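Local coordinates for transcriptional regulator, MerR family (Bacillus thuringiensis serovar konkukian, PDB 3GPV), which probably binds DNA as a dimeric transcription factor of the MerR family, through a winged helix-turn-helix head joined to a long coiled-coil helix, at residues Lys78-Gln81 / Phe82-Ser86; Leu108-Ile111 / Gln112-Lys116; Tyr16-Ile19 / Gly20-Ala23; Gln46-Glu49 / Lys50-Ile54; Asp90-Ile93 / Leu94-Leu97. All blocks are in the same frame, centred on the assembly; numbering follows the deposited sequence.

From the N terminus, contact 3 (Tyr16-Ala23) turns the first strand into helix 19-25, and contact 4 (Gln46-Ile54) closes a hairpin whose strand 53-55 pairs with strand 17-18. These two touch, their centres about 11 Å apart, through packing such as Tyr16 against Ile54. Contact 1 (Lys78-Ser86) lies along helix 76-88, and contact 5 (Asp90-Leu97) starts helix 93-128 after the intervening loop; they meet through Trp85, Ser86, Thr92, His95 and Arg96. Contact 2 lies farther along that helix, its centre about 28 Å from that of contact 5, where, as at contacts 1 and 5, the second subunit packs. All five follow in series, with no nesting or crossing.

Contact 1: residues Lys78-Gln81 / Phe82-Ser86; sequences KIKQ and FIDWS
Helix 76-88, which packs on both helix 57-70 and the long helix 93-128, carries this one-turn contact, in which Gln81 lies flat on the indole of Trp85. The alignment is close: the amide and ring planes differ by only 2°, and Gln81 CG stands 3.7 Å from the centroid of the Trp85 six-membered ring, a CH-pi contact over the face. Gln81 reaches it with CG anti to the backbone N (chi1 -173°) and an extended chain, both side chains running the same way. The backbone carbonyl of Gln81 also sits over an indole face, its O 3.3 Å from Trp85 CG, while accepting the helical bond from Trp85 N. Beyond this pair, the Trp85 ring meets His95 edge-to-face. Another side of the helix is apolar: Ile79 CG2 and Ile83 CD1 approach to 4.2 Å, and both residues rest on Ile66 of helix 57-70. The Phe82 side chain packs on Leu99 and Met100 of helix 93-128, and also touches Tyr128 of the second subunit. One turn on, Phe82 O is gripped twice, by Ser86 N and by Ser86 OG, from opposite faces of its plane; the bond from Ser86 OG to Phe82 O is 2.8 Å, and Ser86 OG also lies over the centre of the Phe82 ring.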
loop_
_atom_site.group_PDB
_atom_site.type_symbol
_atom_site.label_atom_id
_atom_site.label_comp_id
_atom_site.label_asym_id
_atom_site.label_seq_id
_atom_site.Cartn_x
_atom_site.Cartn_y
_atom_site.Cartn_z
ATOM N N LYS B 78 -15.527 0.796 -4.404
ATOM C CA LYS B 78 -16.121 1.497 -3.274
ATOM C C LYS B 78 -15.909 2.996 -3.422
ATOM O O LYS B 78 -16.754 3.794 -3.028
ATOM C CB LYS B 78 -15.510 1.000 -1.963
ATOM C CG LYS B 78 -15.834 -0.457 -1.662
ATOM C CD LYS B 78 -15.125 -0.946 -0.410
ATOM C CE LYS B 78 -15.406 -2.419 -0.159
ATOM N NZ LYS B 78 -14.676 -2.927 1.031
ATOM N N ILE B 79 -14.780 3.386 -4.000
ATOM C CA ILE B 79 -14.513 4.802 -4.194
ATOM C C ILE B 79 -15.536 5.349 -5.183
ATOM O O ILE B 79 -16.038 6.459 -5.018
ATOM C CB ILE B 79 -13.098 5.031 -4.749
ATOM C CG1 ILE B 79 -12.065 4.517 -3.748
ATOM C CG2 ILE B 79 -12.875 6.500 -5.002
ATOM C CD1 ILE B 79 -10.659 4.422 -4.298
ATOM N N LYS B 80 -15.848 4.560 -6.207
ATOM C CA LYS B 80 -16.817 4.985 -7.210
ATOM C C LYS B 80 -18.186 5.074 -6.555
ATOM O O LYS B 80 -18.972 5.971 -6.853
ATOM C CB LYS B 80 -16.854 3.999 -8.382
ATOM C CG LYS B 80 -17.816 4.405 -9.489
ATOM C CD LYS B 80 -17.634 3.564 -10.745
ATOM C CE LYS B 80 -17.875 2.076 -10.481
ATOM N NZ LYS B 80 -17.668 1.240 -11.711
ATOM N N GLN B 81 -18.451 4.143 -5.646
ATOM C CA GLN B 81 -19.714 4.102 -4.927
ATOM C C GLN B 81 -19.833 5.360 -4.080
ATOM O O GLN B 81 -20.924 5.911 -3.903
ATOM C CB GLN B 81 -19.759 2.864 -4.041
ATOM C CG GLN B 81 -21.087 2.618 -3.374
ATOM C CD GLN B 81 -21.199 1.202 -2.847
ATOM O OE1 GLN B 81 -20.412 0.777 -2.000
ATOM N NE2 GLN B 81 -22.176 0.460 -3.352
ATOM N N PHE B 82 -18.694 5.813 -3.562
ATOM C CA PHE B 82 -18.650 7.018 -2.741
ATOM C C PHE B 82 -18.991 8.229 -3.605
ATOM O O PHE B 82 -19.724 9.126 -3.191
ATOM C CB PHE B 82 -17.253 7.200 -2.145
ATOM C CG PHE B 82 -17.022 8.558 -1.555
ATOM C CD1 PHE B 82 -17.614 8.918 -0.351
ATOM C CD2 PHE B 82 -16.241 9.495 -2.219
ATOM C CE1 PHE B 82 -17.436 10.194 0.187
ATOM C CE2 PHE B 82 -16.058 10.770 -1.693
ATOM C CZ PHE B 82 -16.658 11.120 -0.485
ATOM N N ILE B 83 -18.438 8.243 -4.810
ATOM C CA ILE B 83 -18.654 9.325 -5.752
ATOM C C ILE B 83 -20.101 9.363 -6.218
ATOM O O ILE B 83 -20.719 10.427 -6.255
ATOM C CB ILE B 83 -17.741 9.150 -6.965
ATOM C CG1 ILE B 83 -16.287 9.229 -6.513
ATOM C CG2 ILE B 83 -18.042 10.204 -8.012
ATOM C CD1 ILE B 83 -15.302 8.759 -7.578
ATOM N N ASP B 84 -20.636 8.201 -6.576
ATOM C CA ASP B 84 -22.014 8.123 -7.033
ATOM C C ASP B 84 -22.956 8.602 -5.942
ATOM O O ASP B 84 -23.908 9.327 -6.219
ATOM C CB ASP B 84 -22.368 6.694 -7.452
ATOM C CG ASP B 84 -21.619 6.250 -8.695
ATOM O OD1 ASP B 84 -21.407 7.089 -9.595
ATOM O OD2 ASP B 84 -21.253 5.061 -8.783
ATOM N N TRP B 85 -22.691 8.201 -4.702
ATOM C CA TRP B 85 -23.522 8.630 -3.580
ATOM C C TRP B 85 -23.428 10.136 -3.389
ATOM O O TRP B 85 -24.434 10.792 -3.126
ATOM C CB TRP B 85 -23.099 7.948 -2.275
ATOM C CG TRP B 85 -23.575 6.543 -2.122
ATOM C CD1 TRP B 85 -24.651 5.973 -2.725
ATOM C CD2 TRP B 85 -23.022 5.543 -1.258
ATOM N NE1 TRP B 85 -24.810 4.681 -2.294
ATOM C CE2 TRP B 85 -23.824 4.389 -1.392
ATOM C CE3 TRP B 85 -21.929 5.511 -0.381
ATOM C CZ2 TRP B 85 -23.567 3.210 -0.679
ATOM C CZ3 TRP B 85 -21.673 4.338 0.330
ATOM C CH2 TRP B 85 -22.490 3.204 0.174
ATOM N N SER B 86 -22.218 10.680 -3.502
ATOM C CA SER B 86 -22.020 12.117 -3.349
ATOM C C SER B 86 -22.824 12.848 -4.416
ATOM O O SER B 86 -23.336 13.933 -4.180
ATOM C CB SER B 86 -20.534 12.472 -3.486
ATOM O OG SER B 86 -19.765 11.843 -2.478
#

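Contact 2: residues Leu108-Ile111 / Gln112-Lys116; sequences LQLI and QDTEK
With chi1 at -175° and a bend at chi2 (64°), Gln109 folds its amide along helix 93-128 to meet Asp113, whose CG stands beside its own backbone N. Both residues lie in the predicted coiled-coil part of that helix, one turn apart. Gln109 NE2 donates to Asp113 OD1 at 2.9 Å. The oxygen lies in the amide plane of Gln109, but the amide nitrogen approaches from above the carboxylate plane, which fits the 41° between the two flat groups. Nearer the backbone, Gln109 CG passes 3.6 Å from Asp113 OD2, so the carboxylate meets both the chain and the head of the glutamine. A water at 3.1 Å from Gln109 NE2 accepts a second bond from that nitrogen and a weak one from Gln112 NE2, linking the two amides through solvent on this exposed flank.

Another flank of the helix is the dimer side. There Leu110, Ile111 and Thr114 pack against the second subunit: Leu110 and Ile111 on its Thr114, and Thr114 on its Ile111. Ile111 CG2 also lies 4.2 Å from Glu115 CG, the two side chains running alongside each other. Buried Thr114 spends its hydroxyl within its own helix, consistent with placing a polar residue in this interface. Leu110 O accepts from Thr114 N at 2.9 Å and from Thr114 OG1 at 2.7 Å, the two donors coming from opposite faces of the carbonyl plane and the hydroxyl from above it.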
loop_
_atom_site.group_PDB
_atom_site.type_symbol
_atom_site.label_atom_id
_atom_site.label_comp_id
_atom_site.label_asym_id
_atom_site.label_seq_id
_atom_site.Cartn_x
_atom_site.Cartn_y
_atom_site.Cartn_z
ATOM N N LEU B 108 -6.733 3.620 10.669
ATOM C CA LEU B 108 -6.109 3.500 11.985
ATOM C C LEU B 108 -5.350 2.169 12.058
ATOM O O LEU B 108 -4.229 2.101 12.562
ATOM C CB LEU B 108 -7.152 3.528 13.099
ATOM C CG LEU B 108 -7.589 4.816 13.822
ATOM C CD1 LEU B 108 -6.565 5.926 13.646
ATOM C CD2 LEU B 108 -8.949 5.229 13.322
ATOM N N GLN B 109 -5.976 1.105 11.568
ATOM C CA GLN B 109 -5.331 -0.210 11.577
ATOM C C GLN B 109 -4.078 -0.181 10.699
ATOM O O GLN B 109 -3.043 -0.768 11.039
ATOM C CB GLN B 109 -6.279 -1.290 11.050
ATOM C CG GLN B 109 -5.691 -2.699 11.156
ATOM C CD GLN B 109 -5.452 -3.105 12.610
ATOM O OE1 GLN B 109 -6.367 -3.066 13.424
ATOM N NE2 GLN B 109 -4.222 -3.482 12.938
ATOM N N LEU B 110 -4.197 0.482 9.556
ATOM C CA LEU B 110 -3.095 0.609 8.619
ATOM C C LEU B 110 -1.889 1.266 9.280
ATOM O O LEU B 110 -0.766 0.814 9.103
ATOM C CB LEU B 110 -3.534 1.419 7.395
ATOM C CG LEU B 110 -2.465 1.781 6.350
ATOM C CD1 LEU B 110 -1.823 0.514 5.785
ATOM C CD2 LEU B 110 -3.102 2.614 5.234
ATOM N N ILE B 111 -2.123 2.331 10.041
ATOM C CA ILE B 111 -1.028 3.025 10.718
ATOM C C ILE B 111 -0.394 2.068 11.738
ATOM O O ILE B 111 0.818 1.950 11.833
ATOM C CB ILE B 111 -1.526 4.308 11.475
ATOM C CG1 ILE B 111 -1.741 5.464 10.497
ATOM C CG2 ILE B 111 -0.487 4.767 12.481
ATOM C CD1 ILE B 111 -2.767 5.231 9.502
ATOM N N GLN B 112 -1.222 1.374 12.500
ATOM C CA GLN B 112 -0.672 0.462 13.493
ATOM C C GLN B 112 0.132 -0.651 12.827
ATOM O O GLN B 112 1.224 -0.985 13.281
ATOM C CB GLN B 112 -1.781 -0.129 14.355
ATOM C CG GLN B 112 -1.255 -1.151 15.350
ATOM C CD GLN B 112 -2.288 -1.536 16.377
ATOM O OE1 GLN B 112 -2.559 -0.774 17.309
ATOM N NE2 GLN B 112 -2.890 -2.718 16.208
ATOM N N ASP B 113 -0.405 -1.211 11.746
ATOM C CA ASP B 113 0.300 -2.264 11.016
ATOM C C ASP B 113 1.621 -1.745 10.472
ATOM O O ASP B 113 2.613 -2.469 10.454
ATOM C CB ASP B 113 -0.544 -2.786 9.861
ATOM C CG ASP B 113 -1.728 -3.600 10.335
ATOM O OD1 ASP B 113 -1.726 -4.018 11.509
ATOM O OD2 ASP B 113 -2.648 -3.824 9.531
ATOM N N THR B 114 1.629 -0.486 10.035
ATOM C CA THR B 114 2.842 0.121 9.473
ATOM C C THR B 114 3.858 0.393 10.577
ATOM O O THR B 114 5.063 0.224 10.385
ATOM C CB THR B 114 2.521 1.418 8.700
ATOM O OG1 THR B 114 1.551 1.143 7.694
ATOM C CG2 THR B 114 3.772 1.950 8.008
ATOM N N GLU B 115 3.372 0.805 11.742
ATOM C CA GLU B 115 4.279 1.028 12.860
ATOM C C GLU B 115 4.932 -0.324 13.209
ATOM O O GLU B 115 6.134 -0.402 13.512
ATOM C CB GLU B 115 3.513 1.567 14.074
ATOM C CG GLU B 115 3.018 2.989 13.923
ATOM C CD GLU B 115 4.111 4.032 14.126
ATOM O OE1 GLU B 115 5.301 3.680 14.268
ATOM O OE2 GLU B 115 3.767 5.226 14.137
ATOM N N LYS B 116 4.137 -1.391 13.150
ATOM C CA LYS B 116 4.654 -2.719 13.472
ATOM C C LYS B 116 5.740 -3.120 12.477
ATOM O O LYS B 116 6.758 -3.709 12.858
ATOM C CB LYS B 116 3.530 -3.752 13.472
ATOM C CG LYS B 116 4.056 -5.182 13.578
ATOM C CD LYS B 116 3.206 -6.098 14.447
ATOM C CE LYS B 116 1.730 -5.997 14.120
ATOM N NZ LYS B 116 1.105 -4.798 14.751
HETATM O O HOH W 1 -3.199 -5.336 15.147
#

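Contact 3: residues Tyr16-Ile19 / Gly20-Ala23; sequences YYTI and GQVA
Thr18 N donates to Gln21 OE1 at 2.9 Å in a nearly straight bond (165° at the hydrogen), one half of a capping box at the start of helix 19-25. In the other half, Thr18 OG1 accepts from Gln21 N at 3.1 Å. A further bond runs from Val22 N to Thr18 O. Placing OG1 between the backbone N and the carbonyl carbon (chi1 65°) turns the Thr18 hydroxyl to the first turn, where it serves as N-cap. Gln21 CG, beside its backbone N, comes within 3.0 Å of Thr18 OG1, and the chain runs on extended to bring OE1 to Thr18 N. Gln21 OE1 then lies near the ring plane of Tyr17, at the edge, and the two side chains cross at about a right angle with ring and amide planes 49° apart.

The box marks the passage from strand 17-18 to the first helix of the helix-turn-helix head. Tyr17 shares backbone hydrogen bonds with Phe55 of the neighbouring strand, and both Tyr17 and Val22 touch Leu60 of helix 57-70. Between the two residues themselves, Tyr17 CB rests 3.9 Å from Val22 CG2.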
loop_
_atom_site.group_PDB
_atom_site.type_symbol
_atom_site.label_atom_id
_atom_site.label_comp_id
_atom_site.label_asym_id
_atom_site.label_seq_id
_atom_site.Cartn_x
_atom_site.Cartn_y
_atom_site.Cartn_z
ATOM N N TYR B 16 -11.205 27.268 -14.236
ATOM C CA TYR B 16 -11.071 25.837 -14.338
ATOM C C TYR B 16 -9.609 25.507 -14.661
ATOM O O TYR B 16 -8.777 26.372 -14.996
ATOM C CB TYR B 16 -11.981 25.341 -15.433
ATOM C CG TYR B 16 -11.577 25.956 -16.739
ATOM C CD1 TYR B 16 -10.647 25.318 -17.574
ATOM C CD2 TYR B 16 -12.142 27.165 -17.172
ATOM C CE1 TYR B 16 -10.287 25.873 -18.838
ATOM C CE2 TYR B 16 -11.791 27.729 -18.410
ATOM C CZ TYR B 16 -10.870 27.077 -19.252
ATOM O OH TYR B 16 -10.560 27.619 -20.501
ATOM N N TYR B 17 -9.319 24.225 -14.530
ATOM C CA TYR B 17 -7.994 23.697 -14.765
ATOM C C TYR B 17 -8.083 22.450 -15.625
ATOM O O TYR B 17 -9.005 21.652 -15.499
ATOM C CB TYR B 17 -7.345 23.398 -13.418
ATOM C CG TYR B 17 -7.290 24.621 -12.534
ATOM C CD1 TYR B 17 -6.272 25.565 -12.677
ATOM C CD2 TYR B 17 -8.293 24.873 -11.601
ATOM C CE1 TYR B 17 -6.256 26.733 -11.918
ATOM C CE2 TYR B 17 -8.285 26.038 -10.840
ATOM C CZ TYR B 17 -7.265 26.962 -11.005
ATOM O OH TYR B 17 -7.252 28.117 -10.264
ATOM N N THR B 18 -7.124 22.302 -16.524
ATOM C CA THR B 18 -7.103 21.149 -17.419
ATOM C C THR B 18 -6.608 19.864 -16.741
ATOM O O THR B 18 -5.901 19.914 -15.734
ATOM C CB THR B 18 -6.207 21.419 -18.616
ATOM O OG1 THR B 18 -4.856 21.571 -18.164
ATOM C CG2 THR B 18 -6.648 22.682 -19.327
ATOM N N ILE B 19 -6.989 18.719 -17.302
ATOM C CA ILE B 19 -6.576 17.422 -16.769
ATOM C C ILE B 19 -5.048 17.424 -16.611
ATOM O O ILE B 19 -4.503 16.864 -15.660
ATOM C CB ILE B 19 -6.947 16.275 -17.735
ATOM C CG1 ILE B 19 -8.382 16.441 -18.256
ATOM C CG2 ILE B 19 -6.779 14.943 -17.043
ATOM C CD1 ILE B 19 -9.472 16.418 -17.211
ATOM N N GLY B 20 -4.370 18.061 -17.566
ATOM C CA GLY B 20 -2.923 18.138 -17.544
ATOM C C GLY B 20 -2.336 18.977 -16.424
ATOM O O GLY B 20 -1.324 18.600 -15.833
ATOM N N GLN B 21 -2.954 20.119 -16.130
ATOM C CA GLN B 21 -2.468 20.981 -15.063
ATOM C C GLN B 21 -2.732 20.322 -13.717
ATOM O O GLN B 21 -1.910 20.384 -12.806
ATOM C CB GLN B 21 -3.164 22.345 -15.119
ATOM C CG GLN B 21 -2.950 23.087 -16.429
ATOM C CD GLN B 21 -3.816 24.324 -16.559
ATOM O OE1 GLN B 21 -4.989 24.306 -16.205
ATOM N NE2 GLN B 21 -3.244 25.400 -17.086
ATOM N N VAL B 22 -3.887 19.684 -13.598
ATOM C CA VAL B 22 -4.244 19.015 -12.361
ATOM C C VAL B 22 -3.258 17.886 -12.078
ATOM O O VAL B 22 -2.891 17.651 -10.929
ATOM C CB VAL B 22 -5.680 18.469 -12.431
ATOM C CG1 VAL B 22 -5.977 17.619 -11.221
ATOM C CG2 VAL B 22 -6.663 19.628 -12.499
ATOM N N ALA B 23 -2.822 17.197 -13.132
ATOM C CA ALA B 23 -1.869 16.101 -12.982
ATOM C C ALA B 23 -0.584 16.648 -12.392
ATOM O O ALA B 23 0.010 16.048 -11.500
ATOM C CB ALA B 23 -1.591 15.453 -14.322
#

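Contact 4: residues Gln46-Glu49 / Lys50-Ile54; sequences QRNE and KGDRI
Arg47 and Arg53 lie on the same face of a beta hairpin, as an antiparallel non-hydrogen-bonded pair in the wing of the MerR-type winged helix-turn-helix head. Their guanidinium planes are turned 63° apart. Arg53 does not stack its head on Arg47: Arg53 CG sits over one face of the Arg47 guanidinium, 3.3 Å from Arg47 NH1. The Arg47 chain, bent at chi2, reaches across to the other arm of the hairpin and brings NH1 to Gly51 O at 2.8 Å, with the carbonyl oxygen in the guanidinium plane. This edge bond helps set how the group is turned, while Arg53 NH1 makes a salt bridge with Asp37. Such a division probably eases the approach of the two like charges.

At the turn, Asn48 crosses Asp52 obliquely, amide and carboxylate planes 59° apart. Asn48 ND2 donates to the anti side of Asp52 OD2 at 3.2 Å. Asn48 OD1 accepts from Gly51 N at 2.7 Å and from Asp52 N at 2.6 Å, the donors reaching it from opposite faces of its plane. One side chain thereby ties down two successive turn amides, and Gly51 bends the chain there with a positive phi of 120°. The bond from Asn48 N to Asp52 O links the arms next to the turn, and in the hydrogen-bonded pair Gln46-Ile54, Ile54 N donates to Gln46 O at 3.0 Å.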
loop_
_atom_site.group_PDB
_atom_site.type_symbol
_atom_site.label_atom_id
_atom_site.label_comp_id
_atom_site.label_asym_id
_atom_site.label_seq_id
_atom_site.Cartn_x
_atom_site.Cartn_y
_atom_site.Cartn_z
ATOM N N GLN B 46 -16.720 19.358 -15.509
ATOM C CA GLN B 46 -17.415 20.335 -16.335
ATOM C C GLN B 46 -16.829 20.450 -17.736
ATOM O O GLN B 46 -15.925 19.699 -18.110
ATOM C CB GLN B 46 -17.376 21.709 -15.662
ATOM C CG GLN B 46 -18.738 22.256 -15.294
ATOM C CD GLN B 46 -19.375 21.517 -14.133
ATOM O OE1 GLN B 46 -18.866 21.550 -13.011
ATOM N NE2 GLN B 46 -20.496 20.849 -14.396
ATOM N N ARG B 47 -17.358 21.410 -18.493
ATOM C CA ARG B 47 -16.946 21.684 -19.870
ATOM C C ARG B 47 -16.503 23.135 -19.996
ATOM O O ARG B 47 -17.057 24.016 -19.345
ATOM C CB ARG B 47 -18.119 21.467 -20.827
ATOM C CG ARG B 47 -18.724 20.084 -20.806
ATOM C CD ARG B 47 -18.069 19.199 -21.839
ATOM N NE ARG B 47 -18.559 17.829 -21.762
ATOM C CZ ARG B 47 -17.975 16.798 -22.359
ATOM N NH1 ARG B 47 -16.879 16.990 -23.079
ATOM N NH2 ARG B 47 -18.478 15.579 -22.224
ATOM N N ASN B 48 -15.498 23.383 -20.824
ATOM C CA ASN B 48 -15.048 24.747 -21.034
ATOM C C ASN B 48 -15.686 25.216 -22.341
ATOM O O ASN B 48 -16.411 24.454 -22.987
ATOM C CB ASN B 48 -13.518 24.817 -21.104
ATOM C CG ASN B 48 -12.944 23.999 -22.238
ATOM O OD1 ASN B 48 -13.663 23.296 -22.949
ATOM N ND2 ASN B 48 -11.630 24.083 -22.411
ATOM N N GLU B 49 -15.429 26.463 -22.721
ATOM C CA GLU B 49 -16.002 27.024 -23.938
ATOM C C GLU B 49 -15.733 26.154 -25.162
ATOM O O GLU B 49 -16.516 26.152 -26.109
ATOM C CB GLU B 49 -15.452 28.431 -24.171
ATOM C CG GLU B 49 -15.504 29.331 -22.942
ATOM C CD GLU B 49 -16.909 29.496 -22.381
ATOM O OE1 GLU B 49 -17.494 28.491 -21.921
ATOM O OE2 GLU B 49 -17.428 30.633 -22.401
ATOM N N LYS B 50 -14.630 25.414 -25.137
ATOM C CA LYS B 50 -14.265 24.547 -26.253
ATOM C C LYS B 50 -15.041 23.240 -26.251
ATOM O O LYS B 50 -15.403 22.724 -27.304
ATOM C CB LYS B 50 -12.772 24.226 -26.212
ATOM C CG LYS B 50 -11.862 25.420 -26.380
ATOM C CD LYS B 50 -10.425 24.968 -26.506
ATOM C CE LYS B 50 -9.539 26.110 -26.944
ATOM N NZ LYS B 50 -8.150 25.652 -27.212
ATOM N N GLY B 51 -15.287 22.703 -25.062
ATOM C CA GLY B 51 -16.006 21.450 -24.959
ATOM C C GLY B 51 -15.150 20.400 -24.275
ATOM O O GLY B 51 -15.538 19.235 -24.179
ATOM N N ASP B 52 -13.978 20.814 -23.802
ATOM C CA ASP B 52 -13.069 19.899 -23.113
ATOM C C ASP B 52 -13.568 19.687 -21.688
ATOM O O ASP B 52 -14.315 20.507 -21.163
ATOM C CB ASP B 52 -11.655 20.484 -23.071
ATOM C CG ASP B 52 -11.131 20.847 -24.447
ATOM O OD1 ASP B 52 -11.151 19.972 -25.340
ATOM O OD2 ASP B 52 -10.698 22.005 -24.628
ATOM N N ARG B 53 -13.164 18.586 -21.068
ATOM C CA ARG B 53 -13.573 18.315 -19.697
ATOM C C ARG B 53 -12.487 18.835 -18.767
ATOM O O ARG B 53 -11.320 18.464 -18.871
ATOM C CB ARG B 53 -13.835 16.819 -19.518
ATOM C CG ARG B 53 -15.002 16.376 -20.391
ATOM C CD ARG B 53 -15.263 14.882 -20.376
ATOM N NE ARG B 53 -15.795 14.408 -19.105
ATOM C CZ ARG B 53 -15.118 13.640 -18.261
ATOM N NH1 ARG B 53 -13.882 13.262 -18.559
ATOM N NH2 ARG B 53 -15.676 13.241 -17.126
ATOM N N ILE B 54 -12.886 19.728 -17.871
ATOM C CA ILE B 54 -11.952 20.366 -16.956
ATOM C C ILE B 54 -12.379 20.294 -15.500
ATOM O O ILE B 54 -13.506 19.913 -15.181
ATOM C CB ILE B 54 -11.772 21.856 -17.321
ATOM C CG1 ILE B 54 -13.096 22.606 -17.139
ATOM C CG2 ILE B 54 -11.297 21.989 -18.756
ATOM C CD1 ILE B 54 -14.204 22.192 -18.087
#

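Contact 5: residues Asp90-Ile93 / Leu94-Leu97; sequences DSTI and LHRL
Thr92 and Arg96 form the tight part of this contact, at the N terminus of helix 93-128, where the loop after helix 76-88 runs into the long helix. Arg96 NE donates to Thr92 OG1 at 2.9 Å, the oxygen lying 16° out of the guanidinium plane, and Arg96 N donates to Thr92 O at the same length in an almost straight bond (174°). Thr92 holds the N-cap position, but its hydroxyl makes no capping bond: OG1 lies in hydrogen-bonding reach of two carbonyls, Trp85 O and Gly89 O, which must share its single proton, and so joins the end of the previous helix to the start of this one. On the same residue, Thr92 CB lies over a face of the His95 ring, 4.1 Å from its centroid. On another side, Tyr128 of the second subunit packs on Ile93, Arg96 and Leu97.

The solvent side is looser. Ile93 CG2 only brushes Leu94 CG at 4.1 Å, and Leu94 is exposed. Asp90 and Ser91 lie on the surface, and Asp90 OD1 stays 6.3 Å from Arg96 NH2, too far for a salt bridge. This suggests that Arg96 helps fasten the interhelical loop through neutral oxygens, Thr92 OG1 and, weakly, Gly89 O, and not through an ion pair with Asp90.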
loop_
_atom_site.group_PDB
_atom_site.type_symbol
_atom_site.label_atom_id
_atom_site.label_comp_id
_atom_site.label_asym_id
_atom_site.label_seq_id
_atom_site.Cartn_x
_atom_site.Cartn_y
_atom_site.Cartn_z
ATOM N N ASP B 90 -27.729 14.804 -0.617
ATOM C CA ASP B 90 -27.787 14.534 0.816
ATOM C C ASP B 90 -28.721 13.405 1.226
ATOM O O ASP B 90 -28.955 13.200 2.413
ATOM C CB ASP B 90 -28.146 15.812 1.584
ATOM C CG ASP B 90 -29.468 16.404 1.148
ATOM O OD1 ASP B 90 -29.637 16.653 -0.063
ATOM O OD2 ASP B 90 -30.338 16.630 2.019
ATOM N N SER B 91 -29.246 12.665 0.254
ATOM C CA SER B 91 -30.128 11.548 0.568
ATOM C C SER B 91 -29.274 10.324 0.898
ATOM O O SER B 91 -29.788 9.284 1.308
ATOM C CB SER B 91 -31.048 11.229 -0.615
ATOM O OG SER B 91 -30.347 10.567 -1.653
ATOM N N THR B 92 -27.965 10.456 0.708
ATOM C CA THR B 92 -27.033 9.368 0.983
ATOM C C THR B 92 -26.035 9.762 2.072
ATOM O O THR B 92 -25.025 9.090 2.272
ATOM C CB THR B 92 -26.236 8.993 -0.272
ATOM O OG1 THR B 92 -25.436 10.111 -0.673
ATOM C CG2 THR B 92 -27.172 8.614 -1.406
ATOM N N ILE B 93 -26.331 10.850 2.774
ATOM C CA ILE B 93 -25.460 11.349 3.829
ATOM C C ILE B 93 -25.081 10.278 4.852
ATOM O O ILE B 93 -23.934 10.214 5.283
ATOM C CB ILE B 93 -26.110 12.534 4.562
ATOM C CG1 ILE B 93 -25.140 13.112 5.597
ATOM C CG2 ILE B 93 -27.387 12.086 5.238
ATOM C CD1 ILE B 93 -23.970 13.864 5.001
ATOM N N LEU B 94 -26.039 9.440 5.241
ATOM C CA LEU B 94 -25.762 8.390 6.213
ATOM C C LEU B 94 -24.868 7.314 5.608
ATOM O O LEU B 94 -24.006 6.760 6.291
ATOM C CB LEU B 94 -27.068 7.759 6.714
ATOM C CG LEU B 94 -28.075 8.687 7.397
ATOM C CD1 LEU B 94 -29.213 7.846 7.940
ATOM C CD2 LEU B 94 -27.418 9.478 8.518
ATOM N N HIS B 95 -25.077 7.017 4.328
ATOM C CA HIS B 95 -24.277 6.006 3.642
ATOM C C HIS B 95 -22.827 6.477 3.615
ATOM O O HIS B 95 -21.914 5.769 4.037
ATOM C CB HIS B 95 -24.740 5.823 2.192
ATOM C CG HIS B 95 -26.223 5.689 2.030
ATOM N ND1 HIS B 95 -27.116 6.577 2.589
ATOM C CD2 HIS B 95 -26.963 4.811 1.312
ATOM C CE1 HIS B 95 -28.343 6.253 2.220
ATOM N NE2 HIS B 95 -28.277 5.185 1.445
ATOM N N ARG B 96 -22.633 7.683 3.098
ATOM C CA ARG B 96 -21.307 8.266 2.994
ATOM C C ARG B 96 -20.638 8.409 4.350
ATOM O O ARG B 96 -19.449 8.142 4.480
ATOM C CB ARG B 96 -21.388 9.621 2.292
ATOM C CG ARG B 96 -21.597 9.508 0.789
ATOM C CD ARG B 96 -21.739 10.877 0.146
ATOM N NE ARG B 96 -23.070 11.430 0.360
ATOM C CZ ARG B 96 -23.309 12.692 0.697
ATOM N NH1 ARG B 96 -22.298 13.538 0.866
ATOM N NH2 ARG B 96 -24.557 13.111 0.858
ATOM N N LEU B 97 -21.400 8.827 5.355
ATOM C CA LEU B 97 -20.860 8.986 6.698
ATOM C C LEU B 97 -20.357 7.633 7.175
ATOM O O LEU B 97 -19.274 7.523 7.758
ATOM C CB LEU B 97 -21.932 9.508 7.662
ATOM C CG LEU B 97 -21.558 9.533 9.150
ATOM C CD1 LEU B 97 -20.353 10.423 9.375
ATOM C CD2 LEU B 97 -22.737 10.035 9.972
#